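Local coordinates for secreted protein of unknown function DUF1311 (Pseudomonas putida, PDB 3GI7) that is of unknown function but belongs to the LprI family of lysozyme inhibitor-like secreted proteins and may likewise inhibit lysozyme, at residues A30-R44 against S100-S112. Numbering follows the deposited sequence.
Sequences AERELQSAYDELIER and SDERAEYLRSLGS
Leu34, Ala37, Leu41 and Arg44 carry a near-parallel helix-helix contact, buried in the all-helical fold, that joins helix 17-49 to the C-terminal half of helix 86-111; the segment axes cross at 15° and approach to 8.7 Å. Leu34 is a knob in the hole formed by Ser100, Arg103, Ala104 and Leu107. With CG of Leu34 anti to its backbone N (chi1 172°), Leu34 CD1 reaches Ala104 N at 3.6 Å. Ala37 CB meets Ala104 CB at 4.0 Å, small against small where the backbones run close. One turn on, the Leu41 and Leu107 side chains meet nearly perpendicular, Leu41 CD2 to Leu107 CD2 at 3.7 Å, while Leu41 CD1 rests on the backbone at Gly111.

The far end is polar. Arg44 bends at chi3 (82°) to lay its guanidinium over Gly111 C; Arg44 NH2 donates to Ser112 OG at 2.7 Å, and NH1 bonds weakly to Arg108 O and reaches Leu107 O through a water. Ser112 OG also bonds to Arg108 O of the second subunit. With an alanine in place of Arg44, Ser112 OG would probably lose this donor and Arg108 O its weak one, leaving the last turn of helix 86-111 less firmly tied. On one flank, waters link Glu33 to Asp101 and Arg108. On another, helix 55-77 completes the three-helix bundle, Trp66 packing on Leu34 and Arg103 and Ile59 on Tyr38.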
loop_
_atom_site.group_PDB
_atom_site.type_symbol
_atom_site.label_atom_id
_atom_site.label_comp_id
_atom_site.label_asym_id
_atom_site.label_seq_id
_atom_site.Cartn_x
_atom_site.Cartn_y
_atom_site.Cartn_z
ATOM N N ALA A 30 -4.469 -5.574 15.215
ATOM C CA ALA A 30 -3.678 -5.545 13.977
ATOM C C ALA A 30 -2.476 -6.491 14.121
ATOM O O ALA A 30 -2.114 -7.211 13.186
ATOM C CB ALA A 30 -3.233 -4.117 13.681
ATOM N N GLU A 31 -1.852 -6.490 15.280
ATOM C CA GLU A 31 -0.709 -7.360 15.515
ATOM C C GLU A 31 -1.122 -8.833 15.515
ATOM O O GLU A 31 -0.359 -9.675 15.009
ATOM C CB GLU A 31 0.088 -6.980 16.793
ATOM C CG GLU A 31 0.764 -5.618 16.613
ATOM C CD GLU A 31 1.828 -5.240 17.616
ATOM O OE1 GLU A 31 1.557 -5.439 18.798
ATOM O OE2 GLU A 31 2.924 -4.739 17.184
ATOM N N ARG A 32 -2.290 -9.154 16.080
ATOM C CA ARG A 32 -2.789 -10.540 16.090
ATOM C C ARG A 32 -3.143 -10.972 14.659
ATOM O O ARG A 32 -2.808 -12.070 14.213
ATOM C CB ARG A 32 -4.045 -10.711 16.968
ATOM C CG ARG A 32 -3.798 -10.693 18.466
ATOM N N GLU A 33 -3.774 -10.094 13.910
ATOM C CA GLU A 33 -4.070 -10.413 12.496
ATOM C C GLU A 33 -2.785 -10.598 11.659
ATOM O O GLU A 33 -2.719 -11.462 10.796
ATOM C CB GLU A 33 -4.934 -9.339 11.901
ATOM C CG GLU A 33 -6.308 -9.346 12.546
ATOM C CD GLU A 33 -7.261 -8.344 11.911
ATOM O OE1 GLU A 33 -6.806 -7.434 11.173
ATOM O OE2 GLU A 33 -8.472 -8.455 12.168
ATOM N N LEU A 34 -1.759 -9.803 11.922
ATOM C CA LEU A 34 -0.500 -9.973 11.219
ATOM C C LEU A 34 0.127 -11.314 11.549
ATOM O O LEU A 34 0.569 -12.029 10.660
ATOM C CB LEU A 34 0.461 -8.867 11.564
ATOM C CG LEU A 34 1.891 -9.012 11.042
ATOM C CD1 LEU A 34 1.907 -9.113 9.516
ATOM C CD2 LEU A 34 2.764 -7.826 11.514
ATOM N N GLN A 35 0.162 -11.681 12.824
ATOM C CA GLN A 35 0.702 -12.996 13.193
ATOM C C GLN A 35 -0.041 -14.116 12.473
ATOM O O GLN A 35 0.580 -15.098 12.018
ATOM C CB GLN A 35 0.705 -13.208 14.705
ATOM C CG GLN A 35 1.310 -14.563 15.169
ATOM C CD GLN A 35 2.785 -14.642 14.884
ATOM O OE1 GLN A 35 3.526 -13.730 15.239
ATOM N NE2 GLN A 35 3.233 -15.729 14.241
ATOM N N SER A 36 -1.366 -14.018 12.387
ATOM C CA SER A 36 -2.151 -15.027 11.666
ATOM C C SER A 36 -1.781 -15.077 10.196
ATOM O O SER A 36 -1.693 -16.175 9.596
ATOM C CB SER A 36 -3.650 -14.777 11.790
ATOM O OG SER A 36 -4.019 -14.881 13.143
ATOM N N ALA A 37 -1.590 -13.905 9.597
ATOM C CA ALA A 37 -1.173 -13.842 8.199
ATOM C C ALA A 37 0.201 -14.469 7.998
ATOM O O ALA A 37 0.409 -15.174 7.000
ATOM C CB ALA A 37 -1.190 -12.381 7.658
ATOM N N TYR A 38 1.132 -14.197 8.916
ATOM C CA TYR A 38 2.480 -14.752 8.848
ATOM C C TYR A 38 2.428 -16.308 8.943
ATOM O O TYR A 38 3.034 -17.022 8.136
ATOM C CB TYR A 38 3.310 -14.176 9.964
ATOM C CG TYR A 38 4.702 -14.713 9.994
ATOM C CD1 TYR A 38 5.701 -14.126 9.257
ATOM C CD2 TYR A 38 4.994 -15.890 10.697
ATOM C CE1 TYR A 38 7.019 -14.655 9.265
ATOM C CE2 TYR A 38 6.279 -16.436 10.698
ATOM C CZ TYR A 38 7.274 -15.824 9.970
ATOM O OH TYR A 38 8.515 -16.342 9.963
ATOM N N ASP A 39 1.657 -16.802 9.898
ATOM C CA ASP A 39 1.575 -18.230 10.182
ATOM C C ASP A 39 0.973 -18.941 8.955
ATOM O O ASP A 39 1.418 -20.022 8.575
ATOM C CB ASP A 39 0.679 -18.488 11.421
ATOM C CG ASP A 39 1.330 -18.096 12.753
ATOM O OD1 ASP A 39 2.530 -17.820 12.832
ATOM O OD2 ASP A 39 0.620 -18.118 13.756
ATOM N N GLU A 40 -0.046 -18.317 8.376
ATOM C CA GLU A 40 -0.695 -18.863 7.198
ATOM C C GLU A 40 0.209 -18.798 5.954
ATOM O O GLU A 40 0.161 -19.706 5.117
ATOM C CB GLU A 40 -2.052 -18.207 6.964
ATOM C CG GLU A 40 -3.081 -18.559 8.041
ATOM C CD GLU A 40 -4.438 -17.888 7.833
ATOM O OE1 GLU A 40 -5.461 -18.611 7.788
ATOM O OE2 GLU A 40 -4.483 -16.649 7.716
ATOM N N LEU A 41 1.052 -17.778 5.836
ATOM C CA LEU A 41 1.995 -17.712 4.709
ATOM C C LEU A 41 2.970 -18.898 4.763
ATOM O O LEU A 41 3.263 -19.518 3.740
ATOM C CB LEU A 41 2.807 -16.417 4.715
ATOM C CG LEU A 41 4.020 -16.373 3.797
ATOM C CD1 LEU A 41 3.648 -16.408 2.320
ATOM C CD2 LEU A 41 4.898 -15.117 4.123
ATOM N N ILE A 42 3.477 -19.164 5.955
ATOM C CA ILE A 42 4.388 -20.307 6.185
ATOM C C ILE A 42 3.745 -21.606 5.685
ATOM O O ILE A 42 4.368 -22.370 4.936
ATOM C CB ILE A 42 4.785 -20.415 7.638
ATOM C CG1 ILE A 42 5.582 -19.178 8.100
ATOM C CG2 ILE A 42 5.608 -21.754 7.918
ATOM C CD1 ILE A 42 6.940 -19.029 7.484
ATOM N N GLU A 43 2.498 -21.840 6.068
ATOM C CA GLU A 43 1.760 -23.031 5.641
ATOM C C GLU A 43 1.524 -23.030 4.138
ATOM O O GLU A 43 1.662 -24.058 3.519
ATOM C CB GLU A 43 0.413 -23.162 6.370
ATOM C CG GLU A 43 0.519 -23.491 7.826
ATOM N N ARG A 44 1.169 -21.884 3.540
ATOM C CA ARG A 44 0.966 -21.804 2.095
ATOM C C ARG A 44 2.252 -22.048 1.330
ATOM O O ARG A 44 2.230 -22.734 0.314
ATOM C CB ARG A 44 0.331 -20.448 1.661
ATOM C CG ARG A 44 -1.088 -20.326 2.212
ATOM C CD ARG A 44 -1.689 -18.965 1.925
ATOM N NE ARG A 44 -2.231 -18.879 0.580
ATOM C CZ ARG A 44 -2.502 -17.730 -0.063
ATOM N NH1 ARG A 44 -2.215 -16.545 0.487
ATOM N NH2 ARG A 44 -3.038 -17.775 -1.290
ATOM N N SER A 100 1.228 -2.675 10.370
ATOM C CA SER A 100 0.967 -4.085 10.559
ATOM C C SER A 100 -0.083 -4.580 9.543
ATOM O O SER A 100 0.040 -5.704 9.001
ATOM C CB SER A 100 0.527 -4.409 11.978
ATOM O OG SER A 100 1.540 -4.032 12.921
ATOM N N ASP A 101 -1.114 -3.760 9.295
ATOM C CA ASP A 101 -2.156 -4.109 8.308
ATOM C C ASP A 101 -1.552 -4.234 6.936
ATOM O O ASP A 101 -1.906 -5.168 6.201
ATOM C CB ASP A 101 -3.266 -3.052 8.242
ATOM C CG ASP A 101 -4.146 -3.018 9.475
ATOM O OD1 ASP A 101 -4.154 -4.009 10.253
ATOM O OD2 ASP A 101 -4.865 -1.971 9.605
ATOM N N GLU A 102 -0.699 -3.274 6.567
ATOM C CA GLU A 102 -0.059 -3.302 5.260
ATOM C C GLU A 102 0.866 -4.533 5.120
ATOM O O GLU A 102 0.908 -5.142 4.059
ATOM C CB GLU A 102 0.685 -1.996 4.965
ATOM C CG GLU A 102 -0.249 -0.789 4.881
ATOM C CD GLU A 102 0.501 0.522 4.997
ATOM O OE1 GLU A 102 1.715 0.483 5.273
ATOM O OE2 GLU A 102 -0.105 1.589 4.757
ATOM N N ARG A 103 1.584 -4.892 6.179
ATOM C CA ARG A 103 2.463 -6.073 6.157
ATOM C C ARG A 103 1.636 -7.338 6.029
ATOM O O ARG A 103 2.003 -8.263 5.285
ATOM C CB ARG A 103 3.371 -6.153 7.392
ATOM C CG ARG A 103 4.415 -7.278 7.281
ATOM C CD ARG A 103 5.401 -7.023 6.180
ATOM N NE ARG A 103 6.435 -8.041 6.194
ATOM C CZ ARG A 103 7.444 -8.051 5.322
ATOM N NH1 ARG A 103 7.557 -7.103 4.403
ATOM N NH2 ARG A 103 8.326 -9.030 5.385
ATOM N N ALA A 104 0.493 -7.385 6.702
ATOM C CA ALA A 104 -0.363 -8.534 6.644
ATOM C C ALA A 104 -0.864 -8.736 5.220
ATOM O O ALA A 104 -0.899 -9.870 4.722
ATOM C CB ALA A 104 -1.542 -8.422 7.635
ATOM N N GLU A 105 -1.279 -7.641 4.566
ATOM C CA GLU A 105 -1.711 -7.725 3.180
ATOM C C GLU A 105 -0.584 -8.245 2.268
ATOM O O GLU A 105 -0.800 -9.093 1.421
ATOM C CB GLU A 105 -2.196 -6.386 2.662
ATOM C CG GLU A 105 -2.668 -6.478 1.251
ATOM C CD GLU A 105 -3.100 -5.155 0.651
ATOM O OE1 GLU A 105 -3.852 -4.451 1.341
ATOM O OE2 GLU A 105 -2.768 -4.922 -0.536
ATOM N N TYR A 106 0.610 -7.727 2.447
ATOM C CA TYR A 106 1.733 -8.180 1.670
ATOM C C TYR A 106 2.011 -9.692 1.859
ATOM O O TYR A 106 2.243 -10.406 0.915
ATOM C CB TYR A 106 2.963 -7.369 2.067
ATOM C CG TYR A 106 4.233 -7.829 1.404
ATOM C CD1 TYR A 106 4.384 -7.729 0.028
ATOM C CD2 TYR A 106 5.243 -8.446 2.140
ATOM C CE1 TYR A 106 5.548 -8.169 -0.598
ATOM C CE2 TYR A 106 6.417 -8.873 1.536
ATOM C CZ TYR A 106 6.554 -8.755 0.164
ATOM O OH TYR A 106 7.701 -9.173 -0.478
ATOM N N LEU A 107 1.978 -10.171 3.095
ATOM C CA LEU A 107 2.244 -11.605 3.373
ATOM C C LEU A 107 1.155 -12.496 2.770
ATOM O O LEU A 107 1.430 -13.557 2.219
ATOM C CB LEU A 107 2.348 -11.817 4.888
ATOM C CG LEU A 107 3.549 -11.140 5.567
ATOM C CD1 LEU A 107 3.534 -11.546 7.067
ATOM C CD2 LEU A 107 4.887 -11.451 4.888
ATOM N N ARG A 108 -0.096 -12.066 2.857
ATOM C CA ARG A 108 -1.176 -12.762 2.168
ATOM C C ARG A 108 -0.924 -12.834 0.668
ATOM O O ARG A 108 -1.156 -13.868 0.047
ATOM C CB ARG A 108 -2.515 -12.095 2.421
ATOM C CG ARG A 108 -2.946 -12.100 3.907
ATOM C CD ARG A 108 -4.378 -11.640 4.109
ATOM N NE ARG A 108 -4.654 -11.449 5.525
ATOM C CZ ARG A 108 -4.665 -10.247 6.115
ATOM N NH1 ARG A 108 -4.454 -9.138 5.397
ATOM N NH2 ARG A 108 -4.877 -10.142 7.424
ATOM N N SER A 109 -0.457 -11.728 0.083
ATOM C CA SER A 109 -0.220 -11.669 -1.358
ATOM C C SER A 109 0.921 -12.597 -1.807
ATOM O O SER A 109 0.876 -13.124 -2.891
ATOM C CB SER A 109 0.112 -10.239 -1.839
ATOM O OG SER A 109 1.500 -9.979 -1.619
ATOM N N LEU A 110 1.906 -12.788 -0.951
ATOM C CA LEU A 110 3.057 -13.642 -1.260
ATOM C C LEU A 110 2.686 -15.100 -1.346
ATOM O O LEU A 110 3.244 -15.823 -2.160
ATOM C CB LEU A 110 4.163 -13.499 -0.214
ATOM C CG LEU A 110 4.971 -12.228 -0.272
ATOM C CD1 LEU A 110 6.086 -12.347 0.783
ATOM C CD2 LEU A 110 5.578 -11.927 -1.646
ATOM N N GLY A 111 1.728 -15.550 -0.543
ATOM C CA GLY A 111 1.354 -16.928 -0.540
ATOM C C GLY A 111 0.672 -17.278 -1.836
ATOM O O GLY A 111 0.723 -18.417 -2.241
ATOM N N SER A 112 0.045 -16.269 -2.469
ATOM C CA SER A 112 -0.672 -16.457 -3.736
ATOM C C SER A 112 0.170 -16.281 -4.985
ATOM O O SER A 112 -0.367 -16.364 -6.083
ATOM C CB SER A 112 -1.822 -15.449 -3.838
ATOM O OG SER A 112 -2.749 -15.586 -2.766
HETATM O O HOH W 1 -2.949 -6.516 10.515
HETATM O O HOH W 2 3.528 -5.225 14.529
HETATM O O HOH W 3 -4.779 -7.553 8.789
HETATM O O HOH W 4 -6.221 -4.877 11.764
HETATM O O HOH W 5 -4.803 -12.190 9.201
HETATM O O HOH W 6 -0.030 -16.084 2.365
#